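PDB 4ZV9: uncharacterized protein from Escherichia coli O157:H7, which is of unknown function but, as a dienelactone hydrolase family protein with the alpha/beta-hydrolase fold, probably hydrolyses ester-like bonds. Local coordinates for residues A[18-23]-A[111-116]; A[60-65]-A[72-77]. All coordinates share one frame; numbering follows the deposited sequence. Where two conformers were deposited one is given.

How the interactions relate
Interactions 1 and 2 pack helices against opposite faces of the same mixed sheet. Helix 100-116 meets the edge strand 12-21 in interaction 1, and helix 56-67 meets the inner strand 71-75 in interaction 2; the two centres lie 15 Å apart. The contacts touch through Leu73, whose side chain points away from helix 56-67: its CD2 is 4.2 Å from Phe113 CD2 and, in the conformer given, 3.8 Å from Met114 CG. Pro75 also takes part, its CB 3.2 Å from Tyr19 OH. Strand 123-128, beside helix 100-116, leads to the modified Cys130, which sits where this family's nucleophile is usually found. The glycerol at interaction 1 is probably a crystallisation additive.

Interaction 1: residues A[18-23]-A[111-116]; sequences TYPSPN and IEFMQR. With GOL (glycerol), chain H.
The ring of Phe113 has the CB of Tyr19 over the centre of one face, a CH-pi contact in which this CB stands 3.6 Å from the Phe113 ring centroid and 9° off the ring normal. Pro20 also reaches the ring, with CD 4.0 Å from Phe113 CD1, but approaches it obliquely. The two aromatic rings lie oblique to each other: the centroids of Tyr19 and Phe113 are 5.8 Å apart and their planes are inclined at 33°. A large flat side chain suits this place because it offers a broad face to Tyr19 CB while still touching Pro20 CD. Phe113 reaches them with CG anti to its backbone N (chi1 -179°), which carries the ring out from the helix toward the strand. In Tyr19, CG lies between the backbone N and the carbonyl carbon, and the phenol is led off, leaving CB to face Phe113. The hydroxyl at its far end is hydrogen-bonded to the backbone O of Asp106, one of several ties to the same helix.

A glycerol, probably from the crystallisation liquor, lies between Asn23 and Glu112. Its O1 donates to Asn23 OD1 at 3.2 Å; the separation of its O3 from Glu112 OE2, 2.4 Å, is so short that the geometry is doubtful. Glu112 OE2 also has Tyr143 OH as a hydrogen-bond partner.

The contact is partly buried plain packing near the border of the alpha/beta-hydrolase sheet. Strand 12-21 is one of its two outermost strands, antiparallel to strand 28-35, where Tyr19 pairs with Val28 through the backbone. On other sides of helix 100-116, Ile111 packs against strand 123-128, and Met114, a selenomethionine, touches strands 28-35, 71-75 and 123-128.

Interaction 2: residues A[60-65]-A[72-77]; sequences DVARRV and ALAPDG
Ala72 meets two residues of helix 60-65 with its single methyl group, and more of its surface is buried than that of any other residue in the contact. Its CB lies 3.5 Å from the backbone O of Ala62 and 3.7 Å from Val65 CG1, one turn further along the helix. Ala62 answers from the helix with a methyl of its own, directed at the strand: its CB is 4.2 Å from Ala72 CB and 4.3 Å from Ala74 CB, so it faces two residues on the same side of the strand. Alanine suits all three places, since side chains this small let backbone come close to backbone; the CA atoms of Ala62 and Ala72 are only 5.5 Å apart. Val65 supplies the wider, branched group. Its CG1, anti to the backbone N (chi1 173°), makes the approach to the Ala72 methyl.

Helix 56-67 is the connecting helix of a beta-alpha-beta unit between strands 42-48 and 71-75, neighbours in the parallel part of the alpha/beta-hydrolase sheet. As such a unit requires, the helix runs nearly antiparallel to the strand it packs on, with segment axes 7.9 Å apart and at 164°.

No hydrogen bond crosses this buried interface; the charged side chains of the helix are directed elsewhere. Within the helix, Arg64 grips Asp60 side-on, NE and NH2 both bonding to OD2, which lies in the guanidinium plane. NH2 uses the anti lone pair of OD2 at 2.8 Å, whereas NE comes from above the carboxylate plane. Arg63 NH2 makes a weak bond to Asp60 OD1, completing a salt-bridge network that extends to Asp213 through Arg64 NH2. Trp227 of helix 220-237 packs against Val61, Arg64 and Val65.

Interaction 1: residues A[18-23]-A[111-116]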
ATOM      1  N   THR A  18      -9.199  10.550 -11.626  1.00 27.13           N
ATOM      2  CA  THR A  18      -8.116  10.184 -12.533  1.00 30.21           C
ATOM      3  C   THR A  18      -6.944  11.091 -12.179  1.00 29.48           C
ATOM      4  O   THR A  18      -7.152  12.208 -11.725  1.00 27.63           O
ATOM      5  CB  THR A  18      -8.474  10.337 -14.020  1.00 34.56           C
ATOM      6  OG1 THR A  18      -8.620  11.714 -14.343  1.00 38.26           O
ATOM      7  CG2 THR A  18      -9.773   9.606 -14.359  1.00 35.90           C
ATOM      8  N   TYR A  19      -5.715  10.611 -12.382  1.00 28.12           N
ATOM      9  CA  TYR A  19      -4.533  11.435 -12.133  1.00 28.16           C
ATOM     10  C   TYR A  19      -3.492  11.113 -13.205  1.00 29.17           C
ATOM     11  O   TYR A  19      -3.549  10.042 -13.812  1.00 28.74           O
ATOM     12  CB  TYR A  19      -3.994  11.175 -10.718  1.00 28.18           C
ATOM     13  CG  TYR A  19      -3.439   9.786 -10.521  1.00 28.09           C
ATOM     14  CD1 TYR A  19      -4.254   8.733 -10.112  1.00 26.62           C
ATOM     15  CD2 TYR A  19      -2.098   9.515 -10.769  1.00 28.10           C
ATOM     16  CE1 TYR A  19      -3.737   7.456  -9.939  1.00 26.09           C
ATOM     17  CE2 TYR A  19      -1.582   8.240 -10.600  1.00 27.27           C
ATOM     18  CZ  TYR A  19      -2.404   7.219 -10.184  1.00 26.04           C
ATOM     19  OH  TYR A  19      -1.894   5.957 -10.047  1.00 27.81           O
ATOM     20  N   PRO A  20      -2.550  12.027 -13.452  1.00 30.73           N
ATOM     21  CA  PRO A  20      -1.578  11.767 -14.504  1.00 31.57           C
ATOM     22  C   PRO A  20      -0.416  10.862 -14.107  1.00 31.76           C
ATOM     23  O   PRO A  20       0.132  10.974 -13.002  1.00 31.56           O
ATOM     24  CB  PRO A  20      -1.081  13.171 -14.870  1.00 33.72           C
ATOM     25  CG  PRO A  20      -1.216  13.949 -13.610  1.00 34.03           C
ATOM     26  CD  PRO A  20      -2.393  13.372 -12.869  1.00 32.13           C
ATOM     27  N   SER A  21      -0.037   9.987 -15.033  1.00 31.53           N
ATOM     28  CA  SER A  21       1.115   9.102 -14.873  1.00 31.09           C
ATOM     29  C   SER A  21       1.846   9.126 -16.211  1.00 33.02           C
ATOM     30  O   SER A  21       1.708   8.198 -17.015  1.00 31.84           O
ATOM     31  CB  SER A  21       0.664   7.690 -14.508  1.00 29.51           C
ATOM     32  OG  SER A  21       1.775   6.822 -14.346  1.00 28.30           O
ATOM     33  N   PRO A  22       2.632  10.190 -16.454  1.00 36.47           N
ATOM     34  CA  PRO A  22       3.315  10.365 -17.751  1.00 39.31           C
ATOM     35  C   PRO A  22       4.290   9.259 -18.135  1.00 41.00           C
ATOM     36  O   PRO A  22       4.536   9.054 -19.322  1.00 43.88           O
ATOM     37  CB  PRO A  22       4.030  11.721 -17.613  1.00 41.29           C
ATOM     38  CG  PRO A  22       4.097  12.002 -16.154  1.00 39.84           C
ATOM     39  CD  PRO A  22       2.980  11.254 -15.496  1.00 37.82           C
ATOM     40  N   ASN A  23       4.847   8.554 -17.154  1.00 39.66           N
ATOM     41  CA  ASN A  23       5.783   7.456 -17.423  1.00 39.71           C
ATOM     42  C   ASN A  23       5.132   6.098 -17.199  1.00 37.48           C
ATOM     43  O   ASN A  23       5.796   5.074 -17.219  1.00 36.72           O
ATOM     44  CB  ASN A  23       6.993   7.603 -16.517  1.00 40.71           C
ATOM     45  CG  ASN A  23       7.664   8.944 -16.690  1.00 43.74           C
ATOM     46  OD1 ASN A  23       7.814   9.690 -15.735  1.00 45.19           O
ATOM     47  ND2 ASN A  23       8.019   9.280 -17.916  1.00 46.29           N
ATOM     48  N   ILE A 111       1.938   8.721  -5.661  1.00 24.62           N
ATOM     49  CA  ILE A 111       2.660   9.362  -4.556  1.00 24.34           C
ATOM     50  C   ILE A 111       2.854  10.850  -4.880  1.00 26.50           C
ATOM     51  O   ILE A 111       2.586  11.734  -4.052  1.00 27.05           O
ATOM     52  CB  ILE A 111       4.034   8.718  -4.299  1.00 25.05           C
ATOM     53  CG1 ILE A 111       3.864   7.292  -3.785  1.00 25.69           C
ATOM     54  CG2 ILE A 111       4.845   9.542  -3.278  1.00 26.34           C
ATOM     55  CD1 ILE A 111       5.151   6.471  -3.745  1.00 24.77           C
ATOM     56  N   GLU A 112       3.322  11.127  -6.084  1.00 25.54           N
ATOM     57  CA  GLU A 112       3.592  12.505  -6.486  1.00 27.97           C
ATOM     58  C   GLU A 112       2.323  13.350  -6.523  1.00 28.27           C
ATOM     59  O   GLU A 112       2.341  14.502  -6.119  1.00 28.10           O
ATOM     60  CB  GLU A 112       4.353  12.546  -7.828  1.00 31.30           C
ATOM     61  CG  GLU A 112       5.730  11.895  -7.756  1.00 31.65           C
ATOM     62  CD  GLU A 112       6.525  11.997  -9.048  1.00 37.36           C
ATOM     63  OE1 GLU A 112       6.196  12.873  -9.901  1.00 36.13           O
ATOM     64  OE2 GLU A 112       7.485  11.192  -9.193  1.00 31.20           O
ATOM     65  N   PHE A 113       1.242  12.766  -7.025  1.00 27.05           N
ATOM     66  CA  PHE A 113      -0.032  13.431  -7.094  1.00 25.72           C
ATOM     67  C   PHE A 113      -0.533  13.779  -5.690  1.00 24.38           C
ATOM     68  O   PHE A 113      -1.018  14.886  -5.468  1.00 23.72           O
ATOM     69  CB  PHE A 113      -1.052  12.546  -7.833  1.00 28.43           C
ATOM     70  CG  PHE A 113      -2.420  13.169  -7.981  1.00 27.84           C
ATOM     71  CD1 PHE A 113      -2.656  14.143  -8.929  1.00 28.16           C
ATOM     72  CD2 PHE A 113      -3.471  12.748  -7.188  1.00 27.78           C
ATOM     73  CE1 PHE A 113      -3.916  14.718  -9.062  1.00 27.16           C
ATOM     74  CE2 PHE A 113      -4.736  13.309  -7.317  1.00 26.11           C
ATOM     75  CZ  PHE A 113      -4.961  14.287  -8.257  1.00 25.62           C
HETATM   76  N   MSE A 114      -0.387  12.857  -4.744  0.50 23.50           N
HETATM   77  CA  MSE A 114      -0.844  13.099  -3.373  0.50 24.85           C
HETATM   78  C   MSE A 114       0.059  14.106  -2.676  0.50 27.36           C
HETATM   79  O   MSE A 114      -0.378  14.784  -1.748  0.50 26.20           O
HETATM   80  CB  MSE A 114      -0.962  11.786  -2.593  0.50 26.72           C
HETATM   81  CG  MSE A 114      -2.129  10.932  -3.080  0.50 27.77           C
HETATM   82 SE   MSE A 114      -3.797  11.811  -2.473  0.50 32.16          SE
HETATM   83  CE  MSE A 114      -4.256  12.865  -4.047  0.50 29.16           C
ATOM     84  N   GLN A 115       1.316  14.212  -3.105  0.50 26.00           N
ATOM     85  CA  GLN A 115       2.244  15.210  -2.539  0.50 27.74           C
ATOM     86  C   GLN A 115       1.767  16.623  -2.835  0.50 28.18           C
ATOM     87  O   GLN A 115       1.901  17.516  -2.007  0.50 26.64           O
ATOM     88  CB  GLN A 115       3.671  15.065  -3.116  0.50 27.15           C
ATOM     89  CG  GLN A 115       4.553  14.024  -2.418  0.50 27.29           C
ATOM     90  CD  GLN A 115       5.845  13.668  -3.157  0.50 28.22           C
ATOM     91  OE1 GLN A 115       5.978  13.905  -4.348  0.50 29.23           O
ATOM     92  NE2 GLN A 115       6.774  13.033  -2.453  0.50 27.56           N
ATOM     93  N   ARG A 116       1.213  16.809  -4.025  1.00 30.73           N
ATOM     94  CA  ARG A 116       0.777  18.120  -4.483  1.00 34.80           C
ATOM     95  C   ARG A 116      -0.724  18.377  -4.344  1.00 29.51           C
ATOM     96  O   ARG A 116      -1.207  19.440  -4.727  1.00 30.23           O
ATOM     97  CB  ARG A 116       1.180  18.275  -5.946  1.00 37.66           C
ATOM     98  CG  ARG A 116       2.656  17.974  -6.158  1.00 47.91           C
ATOM     99  CD  ARG A 116       3.009  17.803  -7.617  1.00 57.07           C
ATOM    100  NE  ARG A 116       4.305  17.155  -7.785  1.00 67.74           N
ATOM    101  CZ  ARG A 116       5.449  17.746  -8.118  1.00 83.13           C
ATOM    102  NH1 ARG A 116       5.524  19.051  -8.367  1.00 95.86           N
ATOM    103  NH2 ARG A 116       6.542  17.002  -8.218  1.00 92.79           N
TER
HETATM  104  C1  GOL H 302       7.025   8.035 -11.936  1.00 50.82           C
HETATM  105  O1  GOL H 302       7.749   7.833 -13.157  1.00 46.76           O
HETATM  106  C2  GOL H 302       6.325   9.394 -11.917  1.00 49.86           C
HETATM  107  O2  GOL H 302       5.303   9.442 -12.911  1.00 50.82           O
HETATM  108  C3  GOL H 302       7.301  10.532 -12.208  1.00 53.76           C
HETATM  109  O3  GOL H 302       8.420  10.487 -11.317  1.00 45.65           O

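Interaction 2: residues A[60-65]-A[72-77]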
ATOM      1  N   ASP A  60     -11.987  -1.330   0.382  1.00 23.93           N
ATOM      2  CA  ASP A  60     -12.336  -1.280   1.802  1.00 22.41           C
ATOM      3  C   ASP A  60     -11.126  -0.793   2.622  1.00 22.41           C
ATOM      4  O   ASP A  60     -11.278   0.018   3.527  1.00 20.49           O
ATOM      5  CB  ASP A  60     -12.790  -2.640   2.305  1.00 24.99           C
ATOM      6  CG  ASP A  60     -13.455  -2.553   3.662  1.00 32.11           C
ATOM      7  OD1 ASP A  60     -14.468  -1.824   3.791  1.00 39.54           O
ATOM      8  OD2 ASP A  60     -13.014  -3.245   4.579  1.00 37.40           O
ATOM      9  N   VAL A  61      -9.930  -1.287   2.305  1.00 22.04           N
ATOM     10  CA  VAL A  61      -8.740  -0.866   3.042  1.00 24.05           C
ATOM     11  C   VAL A  61      -8.555   0.650   2.920  1.00 21.60           C
ATOM     12  O   VAL A  61      -8.215   1.315   3.898  1.00 21.57           O
ATOM     13  CB  VAL A  61      -7.487  -1.638   2.597  1.00 24.67           C
ATOM     14  CG1 VAL A  61      -6.229  -1.039   3.216  1.00 25.73           C
ATOM     15  CG2 VAL A  61      -7.626  -3.096   2.990  1.00 24.74           C
ATOM     16  N   ALA A  62      -8.796   1.186   1.725  1.00 20.10           N
ATOM     17  CA  ALA A  62      -8.701   2.625   1.513  1.00 18.59           C
ATOM     18  C   ALA A  62      -9.664   3.356   2.439  1.00 19.43           C
ATOM     19  O   ALA A  62      -9.299   4.377   3.044  1.00 21.41           O
ATOM     20  CB  ALA A  62      -8.937   2.974   0.065  1.00 19.19           C
ATOM     21  N   ARG A  63     -10.874   2.841   2.579  1.00 18.48           N
ATOM     22  CA  ARG A  63     -11.836   3.430   3.495  1.00 20.64           C
ATOM     23  C   ARG A  63     -11.379   3.319   4.960  1.00 22.43           C
ATOM     24  O   ARG A  63     -11.573   4.258   5.733  1.00 20.70           O
ATOM     25  CB  ARG A  63     -13.223   2.829   3.312  1.00 22.92           C
ATOM     26  CG  ARG A  63     -13.852   3.141   1.961  1.00 21.70           C
ATOM     27  CD  ARG A  63     -15.328   2.750   1.916  1.00 22.45           C
ATOM     28  NE  ARG A  63     -15.552   1.314   2.036  1.00 23.04           N
ATOM     29  CZ  ARG A  63     -15.583   0.455   1.025  1.00 22.24           C
ATOM     30  NH1 ARG A  63     -15.354   0.844  -0.230  1.00 23.31           N
ATOM     31  NH2 ARG A  63     -15.818  -0.825   1.268  1.00 23.67           N
ATOM     32  N   ARG A  64     -10.730   2.216   5.327  1.00 21.98           N
ATOM     33  CA  ARG A  64     -10.188   2.071   6.699  1.00 23.71           C
ATOM     34  C   ARG A  64      -9.116   3.130   6.979  1.00 23.20           C
ATOM     35  O   ARG A  64      -9.043   3.661   8.077  1.00 26.57           O
ATOM     36  CB  ARG A  64      -9.589   0.695   6.928  1.00 23.39           C
ATOM     37  CG  ARG A  64     -10.575  -0.448   6.717  1.00 25.42           C
ATOM     38  CD  ARG A  64      -9.901  -1.798   6.897  1.00 26.50           C
ATOM     39  NE  ARG A  64     -10.631  -2.836   6.194  1.00 27.19           N
ATOM     40  CZ  ARG A  64     -10.297  -4.115   6.172  1.00 29.94           C
ATOM     41  NH1 ARG A  64      -9.255  -4.553   6.878  1.00 29.64           N
ATOM     42  NH2 ARG A  64     -11.036  -4.969   5.461  1.00 29.99           N
ATOM     43  N   VAL A  65      -8.296   3.424   5.979  1.00 21.66           N
ATOM     44  CA  VAL A  65      -7.295   4.462   6.102  1.00 23.40           C
ATOM     45  C   VAL A  65      -7.939   5.830   6.326  1.00 23.17           C
ATOM     46  O   VAL A  65      -7.478   6.618   7.165  1.00 22.77           O
ATOM     47  CB  VAL A  65      -6.365   4.499   4.866  1.00 22.18           C
ATOM     48  CG1 VAL A  65      -5.429   5.696   4.925  1.00 21.46           C
ATOM     49  CG2 VAL A  65      -5.560   3.203   4.794  1.00 22.42           C
ATOM     50  N   ALA A  72      -6.701   8.718   1.482  1.00 21.64           N
ATOM     51  CA  ALA A  72      -6.187   7.505   0.879  1.00 20.37           C
ATOM     52  C   ALA A  72      -6.453   7.484  -0.619  1.00 21.40           C
ATOM     53  O   ALA A  72      -7.544   7.842  -1.069  1.00 22.86           O
ATOM     54  CB  ALA A  72      -6.829   6.298   1.544  1.00 21.81           C
ATOM     55  N   LEU A  73      -5.445   7.093  -1.389  1.00 20.08           N
ATOM     56  CA  LEU A  73      -5.594   6.932  -2.827  1.00 20.90           C
ATOM     57  C   LEU A  73      -5.130   5.536  -3.208  1.00 22.88           C
ATOM     58  O   LEU A  73      -3.983   5.165  -2.935  1.00 22.92           O
ATOM     59  CB  LEU A  73      -4.787   7.963  -3.584  1.00 20.98           C
ATOM     60  CG  LEU A  73      -4.766   7.800  -5.107  1.00 19.64           C
ATOM     61  CD1 LEU A  73      -6.165   7.835  -5.728  1.00 20.66           C
ATOM     62  CD2 LEU A  73      -3.916   8.884  -5.731  1.00 20.57           C
ATOM     63  N   ALA A  74      -6.032   4.758  -3.798  1.00 20.10           N
ATOM     64  CA  ALA A  74      -5.755   3.398  -4.257  1.00 21.16           C
ATOM     65  C   ALA A  74      -5.890   3.356  -5.772  1.00 23.80           C
ATOM     66  O   ALA A  74      -7.011   3.309  -6.292  1.00 22.03           O
ATOM     67  CB  ALA A  74      -6.730   2.417  -3.613  1.00 22.31           C
ATOM     68  N   PRO A  75      -4.761   3.412  -6.502  1.00 23.48           N
ATOM     69  CA  PRO A  75      -4.860   3.383  -7.958  1.00 22.43           C
ATOM     70  C   PRO A  75      -5.356   2.048  -8.509  1.00 22.68           C
ATOM     71  O   PRO A  75      -5.201   1.008  -7.854  1.00 22.59           O
ATOM     72  CB  PRO A  75      -3.406   3.641  -8.408  1.00 23.63           C
ATOM     73  CG  PRO A  75      -2.764   4.331  -7.272  1.00 22.71           C
ATOM     74  CD  PRO A  75      -3.391   3.701  -6.054  1.00 24.84           C
ATOM     75  N   ASP A  76      -5.887   2.077  -9.729  1.00 25.57           N
ATOM     76  CA  ASP A  76      -6.287   0.867 -10.427  1.00 27.86           C
ATOM     77  C   ASP A  76      -5.241   0.465 -11.476  1.00 28.85           C
ATOM     78  O   ASP A  76      -5.148   1.047 -12.574  1.00 30.29           O
ATOM     79  CB  ASP A  76      -7.643   1.044 -11.108  1.00 36.53           C
ATOM     80  CG  ASP A  76      -8.199  -0.266 -11.643  1.00 46.17           C
ATOM     81  OD1 ASP A  76      -7.535  -1.327 -11.521  1.00 47.50           O
ATOM     82  OD2 ASP A  76      -9.308  -0.214 -12.193  1.00 58.04           O
ATOM     83  N   GLY A  77      -4.483  -0.565 -11.145  1.00 24.54           N
ATOM     84  CA  GLY A  77      -3.420  -1.058 -12.020  1.00 29.25           C
ATOM     85  C   GLY A  77      -3.915  -1.753 -13.272  1.00 29.06           C
ATOM     86  O   GLY A  77      -3.129  -2.047 -14.177  1.00 27.71           O
TER